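Local atomic coordinates of probable arabinosyltransferase B (Mycobacterium tuberculosis H37Rv, PDB entry 7BVF), a protein that is an arabinosyltransferase of the cell membrane that polymerises arabinose into the arabinan of cell-wall arabinogalactan. Residues V97-A102 and L114-S119; Y425-P430 and V467-L472; L638-T643 and A659-D664; V877-K882 and R930-A935. All coordinates share one frame; numbering follows the deposited sequence.

Contact 1. Residues V97-A102 and L114-S119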
loop_
_atom_site.group_PDB
_atom_site.type_symbol
_atom_site.label_atom_id
_atom_site.label_comp_id
_atom_site.label_asym_id
_atom_site.label_seq_id
_atom_site.Cartn_x
_atom_site.Cartn_y
_atom_site.Cartn_z
ATOM N N VAL A 97 5.087 -30.260 39.337
ATOM C CA VAL A 97 4.280 -29.052 39.213
ATOM C C VAL A 97 3.058 -29.267 40.092
ATOM O O VAL A 97 2.066 -29.861 39.656
ATOM C CB VAL A 97 3.883 -28.765 37.762
ATOM C CG1 VAL A 97 2.943 -27.581 37.690
ATOM C CG2 VAL A 97 5.113 -28.513 36.921
ATOM N N VAL A 98 3.123 -28.787 41.335
ATOM C CA VAL A 98 2.059 -29.069 42.294
ATOM C C VAL A 98 0.736 -28.484 41.825
ATOM O O VAL A 98 -0.334 -29.005 42.157
ATOM C CB VAL A 98 2.450 -28.540 43.688
ATOM C CG1 VAL A 98 2.739 -27.065 43.626
ATOM C CG2 VAL A 98 1.358 -28.822 44.697
ATOM N N LEU A 99 0.779 -27.424 41.026
ATOM C CA LEU A 99 -0.446 -26.756 40.614
ATOM C C LEU A 99 -0.154 -25.927 39.378
ATOM O O LEU A 99 0.726 -25.065 39.400
ATOM C CB LEU A 99 -0.984 -25.876 41.745
ATOM C CG LEU A 99 -2.381 -25.275 41.648
ATOM C CD1 LEU A 99 -2.912 -25.087 43.049
ATOM C CD2 LEU A 99 -2.366 -23.952 40.909
ATOM N N GLY A 100 -0.888 -26.194 38.304
ATOM C CA GLY A 100 -0.772 -25.427 37.084
ATOM C C GLY A 100 -2.140 -24.987 36.602
ATOM O O GLY A 100 -3.169 -25.344 37.174
ATOM N N THR A 101 -2.121 -24.200 35.547
ATOM C CA THR A 101 -3.336 -23.705 34.926
ATOM C C THR A 101 -3.483 -24.148 33.480
ATOM O O THR A 101 -4.605 -24.409 33.033
ATOM C CB THR A 101 -3.367 -22.172 35.027
ATOM O OG1 THR A 101 -3.769 -21.789 36.346
ATOM C CG2 THR A 101 -4.300 -21.584 34.048
ATOM N N ALA A 102 -2.381 -24.281 32.760
ATOM C CA ALA A 102 -2.284 -24.904 31.455
ATOM C C ALA A 102 -1.341 -26.095 31.565
ATOM O O ALA A 102 -0.591 -26.204 32.540
ATOM C CB ALA A 102 -1.758 -23.904 30.417
ATOM N N LEU A 114 -0.234 -19.787 35.180
ATOM C CA LEU A 114 0.278 -19.672 36.537
ATOM C C LEU A 114 0.782 -21.030 36.994
ATOM O O LEU A 114 0.096 -22.039 36.815
ATOM C CB LEU A 114 -0.807 -19.158 37.483
ATOM C CG LEU A 114 -0.442 -18.938 38.945
ATOM C CD1 LEU A 114 -1.073 -17.659 39.429
ATOM C CD2 LEU A 114 -0.908 -20.102 39.787
ATOM N N PHE A 115 1.974 -21.054 37.586
ATOM C CA PHE A 115 2.589 -22.286 38.050
ATOM C C PHE A 115 3.137 -22.098 39.457
ATOM O O PHE A 115 3.513 -20.994 39.852
ATOM C CB PHE A 115 3.702 -22.738 37.108
ATOM C CG PHE A 115 3.215 -23.127 35.747
ATOM C CD1 PHE A 115 2.698 -24.384 35.516
ATOM C CD2 PHE A 115 3.270 -22.235 34.698
ATOM C CE1 PHE A 115 2.244 -24.740 34.268
ATOM C CE2 PHE A 115 2.819 -22.594 33.450
ATOM C CZ PHE A 115 2.307 -23.843 33.236
ATOM N N VAL A 116 3.178 -23.197 40.206
ATOM C CA VAL A 116 3.591 -23.217 41.606
ATOM C C VAL A 116 4.782 -24.157 41.752
ATOM O O VAL A 116 4.863 -24.936 42.705
ATOM C CB VAL A 116 2.426 -23.614 42.531
ATOM C CG1 VAL A 116 2.742 -23.282 43.976
ATOM C CG2 VAL A 116 1.163 -22.896 42.113
ATOM N N VAL A 117 5.703 -24.107 40.787
ATOM C CA VAL A 117 6.658 -25.198 40.600
ATOM C C VAL A 117 7.565 -25.360 41.817
ATOM O O VAL A 117 7.855 -24.406 42.545
ATOM C CB VAL A 117 7.472 -24.987 39.310
ATOM C CG1 VAL A 117 6.639 -25.369 38.112
ATOM C CG2 VAL A 117 7.875 -23.545 39.178
ATOM N N VAL A 118 7.993 -26.601 42.052
ATOM C CA VAL A 118 8.627 -27.022 43.299
ATOM C C VAL A 118 10.002 -27.612 43.004
ATOM O O VAL A 118 10.373 -28.651 43.558
ATOM C CB VAL A 118 7.740 -28.022 44.066
ATOM C CG1 VAL A 118 8.228 -28.199 45.495
ATOM C CG2 VAL A 118 6.305 -27.552 44.072
ATOM N N SER A 119 10.741 -26.988 42.088
ATOM C CA SER A 119 11.914 -27.626 41.504
ATOM C C SER A 119 12.920 -28.033 42.578
ATOM O O SER A 119 12.901 -27.545 43.711
ATOM C CB SER A 119 12.585 -26.697 40.494
ATOM O OG SER A 119 13.158 -25.576 41.137
#
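The ring of Phe115 has the CG1 methyl of Val97 at its edge, near the ring plane and 3.9 Å from CD1. Gly100 CA and the carbonyl oxygens of Leu99 and Ala102 come in obliquely, Ala102 O standing 3.6 Å from CE1. Lys104, just beyond 97-102, adds a cation-pi contact to the same ring. Beside it, Val97 and Val117 lie next to each other and point the same way, Val97 CG2 being 3.7 Å from Val117 CG1.

Both segments belong to the concanavalin-like domain and lie, in chain order, in the irregular loop region after helix 85-89 and before strand 122-126. The segment 114-119 is also joined to strand 122-126 through backbone hydrogen bonds between Phe115 and Thr126 and between Val117 and Asp124, while 97-102 makes its own with Phe189 and Asp191. Between the two segments the backbone link is slight: Val116 N donates a weak, bent bond to Leu99 O (3.2 Å, 131° at the hydrogen).

Across the backbone from Phe115 and Val117, aliphatic groups do the work. In Val98, CG1 sits between the backbone N and the carbonyl carbon (chi1 57°), where it meets both Val116 CB and Val118 CG2 at 3.6 Å. Leu99 CB lies against Val116 CG2 at 3.7 Å, and Leu99 CD2 lies a loose 4.3 Å from Leu114 CD2. In helix 85-89, Val87 touches Val98 and Val88 touches Val118, and Phe79 of strand 78-81 packs on Leu114.

Contact 2. Residues Y425-P430 and V467-L472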
loop_
_atom_site.group_PDB
_atom_site.type_symbol
_atom_site.label_atom_id
_atom_site.label_comp_id
_atom_site.label_asym_id
_atom_site.label_seq_id
_atom_site.Cartn_x
_atom_site.Cartn_y
_atom_site.Cartn_z
ATOM N N TYR A 425 -49.985 14.208 0.060
ATOM C CA TYR A 425 -51.292 14.517 0.622
ATOM C C TYR A 425 -51.185 15.367 1.879
ATOM O O TYR A 425 -52.201 15.600 2.544
ATOM C CB TYR A 425 -52.068 13.236 0.936
ATOM C CG TYR A 425 -51.877 12.126 -0.067
ATOM C CD1 TYR A 425 -52.375 12.238 -1.357
ATOM C CD2 TYR A 425 -51.210 10.960 0.279
ATOM C CE1 TYR A 425 -52.207 11.225 -2.275
ATOM C CE2 TYR A 425 -51.039 9.941 -0.634
ATOM C CZ TYR A 425 -51.538 10.079 -1.909
ATOM O OH TYR A 425 -51.368 9.066 -2.824
ATOM N N SER A 426 -49.982 15.829 2.220
ATOM C CA SER A 426 -49.740 16.624 3.423
ATOM C C SER A 426 -50.179 15.878 4.681
ATOM O O SER A 426 -50.792 16.451 5.583
ATOM C CB SER A 426 -50.425 17.988 3.336
ATOM O OG SER A 426 -51.752 17.917 3.821
ATOM N N ARG A 427 -49.863 14.590 4.742
ATOM C CA ARG A 427 -50.152 13.760 5.901
ATOM C C ARG A 427 -48.881 13.523 6.706
ATOM O O ARG A 427 -47.766 13.676 6.208
ATOM C CB ARG A 427 -50.761 12.427 5.473
ATOM C CG ARG A 427 -52.097 12.561 4.777
ATOM C CD ARG A 427 -53.190 12.882 5.771
ATOM N NE ARG A 427 -54.507 12.960 5.147
ATOM C CZ ARG A 427 -55.233 11.904 4.796
ATOM N NH1 ARG A 427 -56.421 12.075 4.239
ATOM N NH2 ARG A 427 -54.771 10.679 4.998
ATOM N N LEU A 428 -49.064 13.140 7.967
ATOM C CA LEU A 428 -47.948 12.944 8.880
ATOM C C LEU A 428 -47.756 11.496 9.301
ATOM O O LEU A 428 -46.785 11.196 10.001
ATOM C CB LEU A 428 -48.129 13.814 10.129
ATOM C CG LEU A 428 -47.588 15.241 10.056
ATOM C CD1 LEU A 428 -47.760 15.928 11.394
ATOM C CD2 LEU A 428 -46.131 15.251 9.631
ATOM N N THR A 429 -48.638 10.590 8.896
ATOM C CA THR A 429 -48.525 9.203 9.328
ATOM C C THR A 429 -47.397 8.480 8.590
ATOM O O THR A 429 -46.592 7.797 9.238
ATOM C CB THR A 429 -49.856 8.470 9.146
ATOM O OG1 THR A 429 -50.885 9.171 9.848
ATOM C CG2 THR A 429 -49.756 7.065 9.696
ATOM N N PRO A 430 -47.295 8.576 7.257
ATOM C CA PRO A 430 -46.115 7.991 6.602
ATOM C C PRO A 430 -44.810 8.622 7.046
ATOM O O PRO A 430 -43.784 7.934 7.090
ATOM C CB PRO A 430 -46.383 8.222 5.108
ATOM C CG PRO A 430 -47.501 9.172 5.039
ATOM C CD PRO A 430 -48.297 8.997 6.263
ATOM N N VAL A 467 -45.463 22.517 9.900
ATOM C CA VAL A 467 -45.874 23.859 10.294
ATOM C C VAL A 467 -47.366 24.049 10.072
ATOM O O VAL A 467 -48.079 24.552 10.946
ATOM C CB VAL A 467 -45.054 24.911 9.530
ATOM C CG1 VAL A 467 -45.745 26.255 9.581
ATOM C CG2 VAL A 467 -43.654 25.004 10.103
ATOM N N ARG A 468 -47.863 23.651 8.905
ATOM C CA ARG A 468 -49.266 23.873 8.590
ATOM C C ARG A 468 -50.200 22.926 9.330
ATOM O O ARG A 468 -51.410 23.169 9.342
ATOM C CB ARG A 468 -49.490 23.766 7.080
ATOM C CG ARG A 468 -49.903 22.397 6.584
ATOM C CD ARG A 468 -49.797 22.324 5.069
ATOM N NE ARG A 468 -50.755 21.386 4.496
ATOM C CZ ARG A 468 -51.922 21.742 3.970
ATOM N NH1 ARG A 468 -52.735 20.823 3.469
ATOM N NH2 ARG A 468 -52.277 23.019 3.947
ATOM N N ARG A 469 -49.679 21.863 9.946
ATOM C CA ARG A 469 -50.484 21.049 10.847
ATOM C C ARG A 469 -50.348 21.473 12.301
ATOM O O ARG A 469 -51.242 21.184 13.102
ATOM C CB ARG A 469 -50.109 19.572 10.712
ATOM C CG ARG A 469 -50.558 18.942 9.410
ATOM C CD ARG A 469 -51.101 17.543 9.636
ATOM N NE ARG A 469 -51.749 17.006 8.446
ATOM C CZ ARG A 469 -53.009 17.250 8.109
ATOM N NH1 ARG A 469 -53.760 18.028 8.874
ATOM N NH2 ARG A 469 -53.519 16.720 7.009
ATOM N N HIS A 470 -49.253 22.146 12.655
ATOM C CA HIS A 470 -49.095 22.707 13.990
ATOM C C HIS A 470 -50.152 23.755 14.305
ATOM O O HIS A 470 -50.437 23.999 15.481
ATOM C CB HIS A 470 -47.689 23.297 14.116
ATOM C CG HIS A 470 -47.525 24.259 15.249
ATOM N ND1 HIS A 470 -47.815 25.602 15.133
ATOM C CD2 HIS A 470 -47.085 24.079 16.516
ATOM C CE1 HIS A 470 -47.569 26.205 16.282
ATOM N NE2 HIS A 470 -47.125 25.303 17.138
ATOM N N ARG A 471 -50.749 24.374 13.287
ATOM C CA ARG A 471 -51.771 25.383 13.526
ATOM C C ARG A 471 -53.144 24.785 13.787
ATOM O O ARG A 471 -54.026 25.495 14.280
ATOM C CB ARG A 471 -51.855 26.344 12.339
ATOM C CG ARG A 471 -50.672 27.289 12.216
ATOM C CD ARG A 471 -50.487 27.760 10.784
ATOM N NE ARG A 471 -49.266 28.543 10.628
ATOM C CZ ARG A 471 -48.660 28.760 9.466
ATOM N NH1 ARG A 471 -49.162 28.250 8.350
ATOM N NH2 ARG A 471 -47.552 29.486 9.419
ATOM N N LEU A 472 -53.351 23.506 13.475
ATOM C CA LEU A 472 -54.657 22.887 13.673
ATOM C C LEU A 472 -54.758 22.211 15.036
ATOM O O LEU A 472 -55.595 22.588 15.861
ATOM C CB LEU A 472 -54.940 21.878 12.556
ATOM C CG LEU A 472 -54.730 22.352 11.119
ATOM C CD1 LEU A 472 -54.905 21.196 10.154
ATOM C CD2 LEU A 472 -55.686 23.481 10.785
#
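Arg468 and Arg469, neighbours near the end of helix 460-470, both reach Ser426, the first residue beyond helix 405-425. Arg468 NH1 donates a nearly straight bond to Ser426 OG (3.1 Å, 170° at the hydrogen), with the oxygen lying in the guanidinium plane. Arg469 sends NE and NH2 together to the carbonyl oxygen Ser426 O, each at 3.1 Å; both bonds are weak and bent, and the stronger partner of NH2 is Asp243, with which it forms a salt bridge.

This is a helix C-terminus in the membrane part of a GT-C glycosyltransferase. Ser426 takes left-handed backbone angles (phi 58°), which breaks the helix and starts the short turn into helix 430-442. Two cationic side chains beside that end would probably suit the partial negative charge of its carbonyls. The serine hydroxyl does double duty: it accepts from Arg468 and donates to Tyr425 O, 2.7 Å from OG.

Further along, Arg427 brings its guanidinium to within 4.3 Å of the neighbouring one, measured from NE to Arg469 NH2, the planes 53° apart. Asp243, which pairs with Arg469 and is also touched by Arg427, probably eases the closeness of the two cations; Asp240 touches Arg427 and accepts from Leu428 N. The packing that remains is aliphatic. Arg469 bends at chi2, and its alkyl part runs counter to Leu428, leaving Leu428 CD1 4.1 Å from Arg469 CD.

Contact 3. Residues L638-T643 and A659-D664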
loop_
_atom_site.group_PDB
_atom_site.type_symbol
_atom_site.label_atom_id
_atom_site.label_comp_id
_atom_site.label_asym_id
_atom_site.label_seq_id
_atom_site.Cartn_x
_atom_site.Cartn_y
_atom_site.Cartn_z
ATOM N N LEU A 638 -11.742 0.533 -18.051
ATOM C CA LEU A 638 -11.214 0.527 -16.692
ATOM C C LEU A 638 -11.769 -0.629 -15.872
ATOM O O LEU A 638 -11.075 -1.154 -14.998
ATOM C CB LEU A 638 -11.524 1.858 -16.010
ATOM C CG LEU A 638 -10.787 2.203 -14.718
ATOM C CD1 LEU A 638 -10.602 3.699 -14.639
ATOM C CD2 LEU A 638 -11.545 1.710 -13.505
ATOM N N CYS A 639 -13.011 -1.033 -16.136
ATOM C CA CYS A 639 -13.636 -2.108 -15.374
ATOM C C CYS A 639 -13.082 -3.476 -15.753
ATOM O O CYS A 639 -12.940 -4.347 -14.891
ATOM C CB CYS A 639 -15.148 -2.072 -15.580
ATOM S SG CYS A 639 -16.057 -3.343 -14.701
ATOM N N TRP A 640 -12.765 -3.687 -17.028
ATOM C CA TRP A 640 -12.315 -4.995 -17.492
ATOM C C TRP A 640 -10.832 -5.242 -17.263
ATOM O O TRP A 640 -10.321 -6.272 -17.709
ATOM C CB TRP A 640 -12.631 -5.161 -18.976
ATOM C CG TRP A 640 -13.985 -5.713 -19.227
ATOM C CD1 TRP A 640 -15.160 -5.031 -19.200
ATOM C CD2 TRP A 640 -14.313 -7.068 -19.539
ATOM N NE1 TRP A 640 -16.202 -5.875 -19.478
ATOM C CE2 TRP A 640 -15.707 -7.134 -19.691
ATOM C CE3 TRP A 640 -13.562 -8.232 -19.707
ATOM C CZ2 TRP A 640 -16.366 -8.316 -20.002
ATOM C CZ3 TRP A 640 -14.218 -9.401 -20.014
ATOM C CH2 TRP A 640 -15.604 -9.436 -20.159
ATOM N N ALA A 641 -10.131 -4.334 -16.594
ATOM C CA ALA A 641 -8.687 -4.446 -16.385
ATOM C C ALA A 641 -8.361 -5.106 -15.055
ATOM O O ALA A 641 -7.611 -4.567 -14.247
ATOM C CB ALA A 641 -8.041 -3.071 -16.479
ATOM N N THR A 642 -8.914 -6.288 -14.821
ATOM C CA THR A 642 -8.700 -7.042 -13.588
ATOM C C THR A 642 -9.153 -8.474 -13.835
ATOM O O THR A 642 -9.460 -8.857 -14.969
ATOM C CB THR A 642 -9.435 -6.406 -12.411
ATOM O OG1 THR A 642 -9.314 -7.247 -11.261
ATOM C CG2 THR A 642 -10.892 -6.224 -12.744
ATOM N N THR A 643 -9.199 -9.270 -12.772
ATOM C CA THR A 643 -9.526 -10.681 -12.887
ATOM C C THR A 643 -11.037 -10.894 -12.871
ATOM O O THR A 643 -11.821 -9.991 -12.581
ATOM C CB THR A 643 -8.881 -11.475 -11.756
ATOM O OG1 THR A 643 -9.558 -11.190 -10.529
ATOM C CG2 THR A 643 -7.421 -11.097 -11.612
ATOM N N ALA A 659 -6.369 -14.305 -13.804
ATOM C CA ALA A 659 -5.645 -13.494 -14.767
ATOM C C ALA A 659 -6.630 -12.579 -15.472
ATOM O O ALA A 659 -7.839 -12.650 -15.253
ATOM C CB ALA A 659 -4.887 -14.367 -15.773
ATOM N N MET A 660 -6.097 -11.717 -16.319
ATOM C CA MET A 660 -6.949 -10.840 -17.103
ATOM C C MET A 660 -7.516 -11.594 -18.302
ATOM O O MET A 660 -6.870 -12.509 -18.827
ATOM C CB MET A 660 -6.159 -9.629 -17.586
ATOM C CG MET A 660 -5.763 -8.684 -16.475
ATOM S SD MET A 660 -5.116 -7.128 -17.099
ATOM C CE MET A 660 -4.608 -6.358 -15.569
ATOM N N PRO A 661 -8.734 -11.244 -18.735
ATOM C CA PRO A 661 -9.393 -11.991 -19.814
ATOM C C PRO A 661 -8.533 -12.251 -21.045
ATOM O O PRO A 661 -8.349 -13.414 -21.408
ATOM C CB PRO A 661 -10.605 -11.116 -20.133
ATOM C CG PRO A 661 -10.935 -10.507 -18.816
ATOM C CD PRO A 661 -9.624 -10.228 -18.154
ATOM N N LYS A 662 -7.998 -11.223 -21.697
ATOM C CA LYS A 662 -6.935 -11.408 -22.686
ATOM C C LYS A 662 -7.367 -12.360 -23.807
ATOM O O LYS A 662 -6.865 -13.475 -23.944
ATOM C CB LYS A 662 -5.657 -11.913 -22.007
ATOM C CG LYS A 662 -4.407 -11.783 -22.851
ATOM C CD LYS A 662 -3.222 -12.419 -22.159
ATOM C CE LYS A 662 -3.101 -11.937 -20.727
ATOM N NZ LYS A 662 -2.823 -10.482 -20.660
ATOM N N ILE A 663 -8.336 -11.902 -24.592
ATOM C CA ILE A 663 -8.785 -12.660 -25.756
ATOM C C ILE A 663 -7.706 -12.629 -26.837
ATOM O O ILE A 663 -7.357 -11.567 -27.361
ATOM C CB ILE A 663 -10.135 -12.136 -26.279
ATOM C CG1 ILE A 663 -10.690 -13.065 -27.361
ATOM C CG2 ILE A 663 -10.066 -10.685 -26.750
ATOM C CD1 ILE A 663 -12.073 -12.690 -27.826
ATOM N N ASP A 664 -7.153 -13.802 -27.149
ATOM C CA ASP A 664 -6.163 -13.976 -28.215
ATOM C C ASP A 664 -4.943 -13.075 -27.995
ATOM O O ASP A 664 -4.608 -12.219 -28.815
ATOM C CB ASP A 664 -6.801 -13.726 -29.589
ATOM C CG ASP A 664 -5.904 -14.144 -30.751
ATOM O OD1 ASP A 664 -4.678 -14.289 -30.570
ATOM O OD2 ASP A 664 -6.437 -14.322 -31.867
#
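Ala659 meets Thr643 through its backbone: the carbonyl oxygen Ala659 O faces Thr643 CA at 3.5 Å, a CA-H...O contact with 153° at the hydrogen. The methyl of Ala659 points away, so toward this residue the threonine, with CB and CG2 near the same oxygen, meets main chain.

Met660 follows. Its side chain leaves with CG anti to the carbonyl carbon (chi1 -69°) and runs on fully extended, which carries the CE methyl to Ala641 O, 3.7 Å away. The root of the chain stays by Thr642, CG lying 4.0 Å from Thr642 O.

Pro661 then turns its CB toward 638-643 and touches a carbonyl with one ring carbon and an indole with the next. CD is 3.5 Å from Thr642 O, while CG comes to the edge of the Trp640 ring, near its plane, 3.6 Å from CE3. No hydrogen bond joins the two segments; the junction rests on van der Waals packing and the one CA-H...O contact.

Together these residues tie the end of helix 622-639 to the loop that leads into helix 668-687, two helices predicted to span the membrane. Val668 of the latter packs on both Trp640 and Pro661, Phe672 meets the indole at about 45°, and Phe713 and Met714 of helix 706-727 also touch it. An aromatic side chain of another protein in the assembly packs on Met660.

Contact 4. Residues V877-K882 and R930-A935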
loop_
_atom_site.group_PDB
_atom_site.type_symbol
_atom_site.label_atom_id
_atom_site.label_comp_id
_atom_site.label_asym_id
_atom_site.label_seq_id
_atom_site.Cartn_x
_atom_site.Cartn_y
_atom_site.Cartn_z
ATOM N N VAL A 877 3.495 -39.248 -4.638
ATOM C CA VAL A 877 4.898 -39.222 -4.235
ATOM C C VAL A 877 5.104 -37.997 -3.357
ATOM O O VAL A 877 4.911 -36.868 -3.814
ATOM C CB VAL A 877 5.846 -39.172 -5.446
ATOM C CG1 VAL A 877 7.281 -39.038 -4.996
ATOM C CG2 VAL A 877 5.677 -40.401 -6.306
ATOM N N THR A 878 5.501 -38.207 -2.106
ATOM C CA THR A 878 5.727 -37.091 -1.197
ATOM C C THR A 878 7.130 -36.542 -1.415
ATOM O O THR A 878 8.115 -37.269 -1.260
ATOM C CB THR A 878 5.542 -37.536 0.251
ATOM O OG1 THR A 878 4.292 -38.221 0.381
ATOM C CG2 THR A 878 5.541 -36.339 1.176
ATOM N N ALA A 879 7.228 -35.262 -1.768
ATOM C CA ALA A 879 8.506 -34.686 -2.155
ATOM C C ALA A 879 8.580 -33.227 -1.734
ATOM O O ALA A 879 7.559 -32.555 -1.585
ATOM C CB ALA A 879 8.727 -34.798 -3.664
ATOM N N ALA A 880 9.806 -32.749 -1.550
ATOM C CA ALA A 880 10.107 -31.356 -1.259
ATOM C C ALA A 880 11.123 -30.835 -2.266
ATOM O O ALA A 880 11.670 -31.583 -3.075
ATOM C CB ALA A 880 10.644 -31.188 0.163
ATOM N N GLY A 881 11.372 -29.539 -2.212
ATOM C CA GLY A 881 12.358 -28.909 -3.065
ATOM C C GLY A 881 11.714 -28.114 -4.185
ATOM O O GLY A 881 10.512 -27.846 -4.193
ATOM N N LYS A 882 12.548 -27.736 -5.149
ATOM C CA LYS A 882 12.113 -26.964 -6.309
ATOM C C LYS A 882 11.756 -27.930 -7.433
ATOM O O LYS A 882 12.639 -28.544 -8.035
ATOM C CB LYS A 882 13.211 -25.999 -6.742
ATOM C CG LYS A 882 12.753 -24.928 -7.702
ATOM C CD LYS A 882 13.618 -23.690 -7.587
ATOM C CE LYS A 882 13.594 -23.140 -6.174
ATOM N NZ LYS A 882 14.365 -21.872 -6.050
ATOM N N ARG A 930 5.276 -31.451 -0.167
ATOM C CA ARG A 930 4.038 -31.041 -0.812
ATOM C C ARG A 930 3.214 -32.155 -1.440
ATOM O O ARG A 930 2.133 -31.862 -1.961
ATOM C CB ARG A 930 4.340 -29.994 -1.883
ATOM C CG ARG A 930 4.945 -30.570 -3.129
ATOM C CD ARG A 930 5.408 -29.457 -4.004
ATOM N NE ARG A 930 6.273 -28.569 -3.248
ATOM C CZ ARG A 930 7.561 -28.415 -3.493
ATOM N NH1 ARG A 930 8.129 -29.083 -4.482
ATOM N NH2 ARG A 930 8.278 -27.590 -2.755
ATOM N N ASN A 931 3.662 -33.410 -1.422
ATOM C CA ASN A 931 2.795 -34.536 -1.783
ATOM C C ASN A 931 2.285 -34.434 -3.229
ATOM O O ASN A 931 1.109 -34.186 -3.489
ATOM C CB ASN A 931 1.631 -34.619 -0.787
ATOM C CG ASN A 931 0.896 -35.926 -0.851
ATOM O OD1 ASN A 931 0.462 -36.350 -1.913
ATOM N ND2 ASN A 931 0.743 -36.571 0.292
ATOM N N LEU A 932 3.217 -34.603 -4.169
ATOM C CA LEU A 932 2.893 -34.626 -5.594
ATOM C C LEU A 932 1.946 -35.779 -5.912
ATOM O O LEU A 932 1.984 -36.829 -5.268
ATOM C CB LEU A 932 4.167 -34.812 -6.411
ATOM C CG LEU A 932 5.378 -33.925 -6.136
ATOM C CD1 LEU A 932 6.545 -34.389 -6.981
ATOM C CD2 LEU A 932 5.078 -32.487 -6.393
ATOM N N ARG A 933 1.130 -35.608 -6.955
ATOM C CA ARG A 933 0.106 -36.592 -7.291
ATOM C C ARG A 933 0.012 -36.813 -8.794
ATOM O O ARG A 933 0.008 -35.858 -9.571
ATOM C CB ARG A 933 -1.263 -36.165 -6.760
ATOM C CG ARG A 933 -1.599 -34.725 -7.022
ATOM C CD ARG A 933 -2.679 -34.250 -6.088
ATOM N NE ARG A 933 -2.145 -33.649 -4.877
ATOM C CZ ARG A 933 -2.858 -32.893 -4.054
ATOM N NH1 ARG A 933 -4.130 -32.646 -4.317
ATOM N NH2 ARG A 933 -2.303 -32.381 -2.968
ATOM N N PHE A 934 -0.084 -38.083 -9.191
ATOM C CA PHE A 934 -0.166 -38.493 -10.589
ATOM C C PHE A 934 -1.447 -39.288 -10.795
ATOM O O PHE A 934 -1.634 -40.335 -10.168
ATOM C CB PHE A 934 1.042 -39.341 -10.996
ATOM C CG PHE A 934 2.365 -38.707 -10.695
ATOM C CD1 PHE A 934 2.967 -38.878 -9.467
ATOM C CD2 PHE A 934 3.014 -37.952 -11.645
ATOM C CE1 PHE A 934 4.176 -38.296 -9.191
ATOM C CE2 PHE A 934 4.225 -37.372 -11.372
ATOM C CZ PHE A 934 4.805 -37.544 -10.144
ATOM N N ALA A 935 -2.313 -38.807 -11.682
ATOM C CA ALA A 935 -3.594 -39.458 -11.916
ATOM C C ALA A 935 -3.404 -40.803 -12.606
ATOM O O ALA A 935 -2.709 -40.900 -13.618
ATOM C CB ALA A 935 -4.493 -38.560 -12.759
#
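Strand 932-935 forms an outer edge of an antiparallel sheet, laid along strand 874-881 with Val877 opposite Leu932 as a hydrogen-bonded pair. Val877 N donates to Leu932 O (2.9 Å, 166° at the hydrogen); the return bond, Leu932 N to Val877 O, is weak and strongly bent. Arg930 N, in the loop before the edge strand, donates to Ala879 O at 2.9 Å.

The arginine then goes further along the partner. Its CG stands between the backbone N and the carbonyl carbon (chi1 75°) and the chain bends at chi3, so that NH1 and NH2 arrive end-on at Gly881 O, each 2.7 Å away. NH2 lies in the carbonyl plane and NH1 above it; Ala880 CA sits over one face of the guanidinium.

This sheet is part of the EmbC C-terminal domain, and strand 961-967 pairs with the other edge of 874-881, where Thr878 OG1 bonds to Arg967. Two apolar contacts accompany the pairing: Val877 CG2 comes obliquely to the Phe934 ring, 3.9 Å from CE1, and Ala879 CB rests 4.0 Å from Leu932 CD1.

Contacts 1 and 4 are buried and belong to the two domains flanking the membrane region, whereas contacts 2 and 3 are partly exposed and both lie in the GT-C part, both near helix ends, the contact centres 56 Å apart. The chemistry follows the setting. Contact 4 is a true strand pairing reinforced by an arginine; contact 1 joins two irregular loop segments with little backbone bonding and relies on aliphatic groups and one phenyl ring. Contact 2 turns on two arginines bonded to a serine, with Asp243 beside them, while contact 3 has no hydrogen bond between its segments and sets a proline at an indole edge and a methionine methyl by a carbonyl. None touches another.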